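PDB 3EBR: ChrR-like cupin domain-containing protein from Ralstonia eutropha JMP134, which is of unknown function but carries a ChrR-like cupin domain, a beta-barrel fold that in many relatives holds a metal ion. Local coordinates for residues M20-A23 and P24-N27. Sequence-based numbering, arbitrary orientation.
Sequences MPFA and PYSN
Phe-22 swings its ring out with CG anti to the backbone N (chi1 -153°), while Tyr-25 keeps CG anti to its carbonyl carbon (chi1 -52°), and the two aromatic side chains meet at their edges. CD1 of Phe-22 lies 4.0 Å from CD2 of Tyr-25, each atom near the plane of the other ring, an apolar edge-to-edge contact between side chains that cross at a slant. CD of Pro-24 sits over one face of the Tyr-25 ring, 4.0 Å above the plane and offset toward the rim. The chain reverses here: the Phe-22 carbonyl O accepts the Ser-26 N-H at 3.0 Å, nearly straight at 170° although the donor stands above the carbonyl plane. The peptide between Ala-23 and Pro-24 is cis, which makes residues 22-25 a type VIa turn with Pro-24 at its third position; a weak hydrogen bond from Tyr-25 N to Phe-22 O closes it. Phe-22 itself is the centre of an inverse gamma turn, with Ala-23 N weakly hydrogen-bonded to Pro-21 O. This bend links strand 20-21, an outermost strand, within this chain, of one sheet of the cupin fold, to its antiparallel neighbour 30-37. Helix 133-146 supplies Arg-139, which forms a cation-pi contact with Phe-22, touches Tyr-25 and hydrogen-bonds through NE to Ala-23 O. Where the chain comes back, Ser-26 O lies 3.8 Å from CB of Pro-21, while Ser-26 OG is hydrogen-bonded to Val-29 N.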
HETATM    1  N   MSE A  20      27.106   3.550   2.673  1.00 40.02           N
HETATM    2  CA  MSE A  20      27.512   3.812   4.049  1.00 39.84           C
HETATM    3  C   MSE A  20      27.408   2.566   4.917  1.00 40.84           C
HETATM    4  O   MSE A  20      26.528   1.746   4.682  1.00 41.32           O
HETATM    5  CB  MSE A  20      26.659   4.936   4.629  1.00 40.65           C
HETATM    6  CG  MSE A  20      25.134   4.675   4.658  1.00 37.13           C
HETATM    7 SE   MSE A  20      24.122   6.178   5.342  0.75 36.16          SE
HETATM    8  CE  MSE A  20      24.928   6.271   6.780  1.00 42.61           C
ATOM      9  N   PRO A  21      28.281   2.440   5.933  1.00 41.72           N
ATOM     10  CA  PRO A  21      28.231   1.267   6.800  1.00 42.66           C
ATOM     11  C   PRO A  21      26.966   1.280   7.636  1.00 43.70           C
ATOM     12  O   PRO A  21      26.484   2.360   8.000  1.00 43.38           O
ATOM     13  CB  PRO A  21      29.466   1.421   7.687  1.00 41.95           C
ATOM     14  CG  PRO A  21      29.833   2.832   7.601  1.00 43.04           C
ATOM     15  CD  PRO A  21      29.337   3.383   6.346  1.00 42.80           C
ATOM     16  N   PHE A  22      26.457   0.092   7.967  1.00 44.57           N
ATOM     17  CA  PHE A  22      25.228  -0.052   8.741  1.00 44.92           C
ATOM     18  C   PHE A  22      25.604   0.150  10.234  1.00 44.85           C
ATOM     19  O   PHE A  22      25.561  -0.780  11.047  1.00 45.25           O
ATOM     20  CB  PHE A  22      24.564  -1.408   8.414  1.00 45.50           C
ATOM     21  CG  PHE A  22      23.064  -1.427   8.614  1.00 46.00           C
ATOM     22  CD1 PHE A  22      22.504  -1.565   9.877  1.00 46.14           C
ATOM     23  CD2 PHE A  22      22.208  -1.326   7.514  1.00 47.76           C
ATOM     24  CE1 PHE A  22      21.113  -1.580  10.047  1.00 46.90           C
ATOM     25  CE2 PHE A  22      20.824  -1.350   7.671  1.00 48.48           C
ATOM     26  CZ  PHE A  22      20.275  -1.472   8.943  1.00 45.95           C
ATOM     27  N   ALA A  23      25.947   1.398  10.576  1.00 44.47           N
ATOM     28  CA  ALA A  23      26.399   1.791  11.906  1.00 44.01           C
ATOM     29  C   ALA A  23      25.228   1.948  12.868  1.00 45.37           C
ATOM     30  O   ALA A  23      24.153   2.361  12.441  1.00 46.27           O
ATOM     31  CB  ALA A  23      27.172   3.093  11.827  1.00 42.46           C
ATOM     32  N   PRO A  24      25.433   1.686  14.178  1.00 45.96           N
ATOM     33  CA  PRO A  24      26.646   1.266  14.887  1.00 45.87           C
ATOM     34  C   PRO A  24      26.810  -0.263  15.029  1.00 45.32           C
ATOM     35  O   PRO A  24      27.678  -0.706  15.787  1.00 45.46           O
ATOM     36  CB  PRO A  24      26.438   1.921  16.259  1.00 46.09           C
ATOM     37  CG  PRO A  24      24.965   1.780  16.496  1.00 45.76           C
ATOM     38  CD  PRO A  24      24.301   1.791  15.127  1.00 47.12           C
ATOM     39  N   TYR A  25      26.077  -1.054  14.243  1.00 45.02           N
ATOM     40  CA  TYR A  25      26.102  -2.516  14.365  1.00 45.01           C
ATOM     41  C   TYR A  25      27.190  -3.200  13.570  1.00 44.52           C
ATOM     42  O   TYR A  25      27.836  -4.103  14.098  1.00 45.33           O
ATOM     43  CB  TYR A  25      24.762  -3.110  13.926  1.00 45.39           C
ATOM     44  CG  TYR A  25      23.570  -2.477  14.602  1.00 47.30           C
ATOM     45  CD1 TYR A  25      23.334  -2.663  15.973  1.00 44.00           C
ATOM     46  CD2 TYR A  25      22.656  -1.718  13.868  1.00 44.06           C
ATOM     47  CE1 TYR A  25      22.219  -2.080  16.595  1.00 42.94           C
ATOM     48  CE2 TYR A  25      21.555  -1.143  14.476  1.00 47.36           C
ATOM     49  CZ  TYR A  25      21.336  -1.322  15.835  1.00 44.77           C
ATOM     50  OH  TYR A  25      20.226  -0.741  16.402  1.00 46.63           O
ATOM     51  N   SER A  26      27.367  -2.794  12.311  1.00 44.36           N
ATOM     52  CA  SER A  26      28.361  -3.394  11.413  1.00 44.53           C
ATOM     53  C   SER A  26      29.030  -2.395  10.469  1.00 45.74           C
ATOM     54  O   SER A  26      28.406  -1.457   9.975  1.00 46.93           O
ATOM     55  CB  SER A  26      27.701  -4.496  10.580  1.00 44.55           C
ATOM     56  OG  SER A  26      28.604  -5.054   9.635  1.00 44.37           O
ATOM     57  N   ASN A  27      30.308  -2.651  10.222  1.00 46.82           N
ATOM     58  CA  ASN A  27      31.155  -1.871   9.352  1.00 47.34           C
ATOM     59  C   ASN A  27      31.303  -2.569   7.971  1.00 46.49           C
ATOM     60  O   ASN A  27      31.629  -1.908   6.987  1.00 46.36           O
ATOM     61  CB  ASN A  27      32.492  -1.685  10.073  1.00 48.47           C
ATOM     62  CG  ASN A  27      33.243  -0.455   9.632  1.00 53.13           C
ATOM     63  OD1 ASN A  27      33.299  -0.109   8.454  1.00 59.52           O
ATOM     64  ND2 ASN A  27      33.837   0.221  10.606  1.00 54.73           N
TER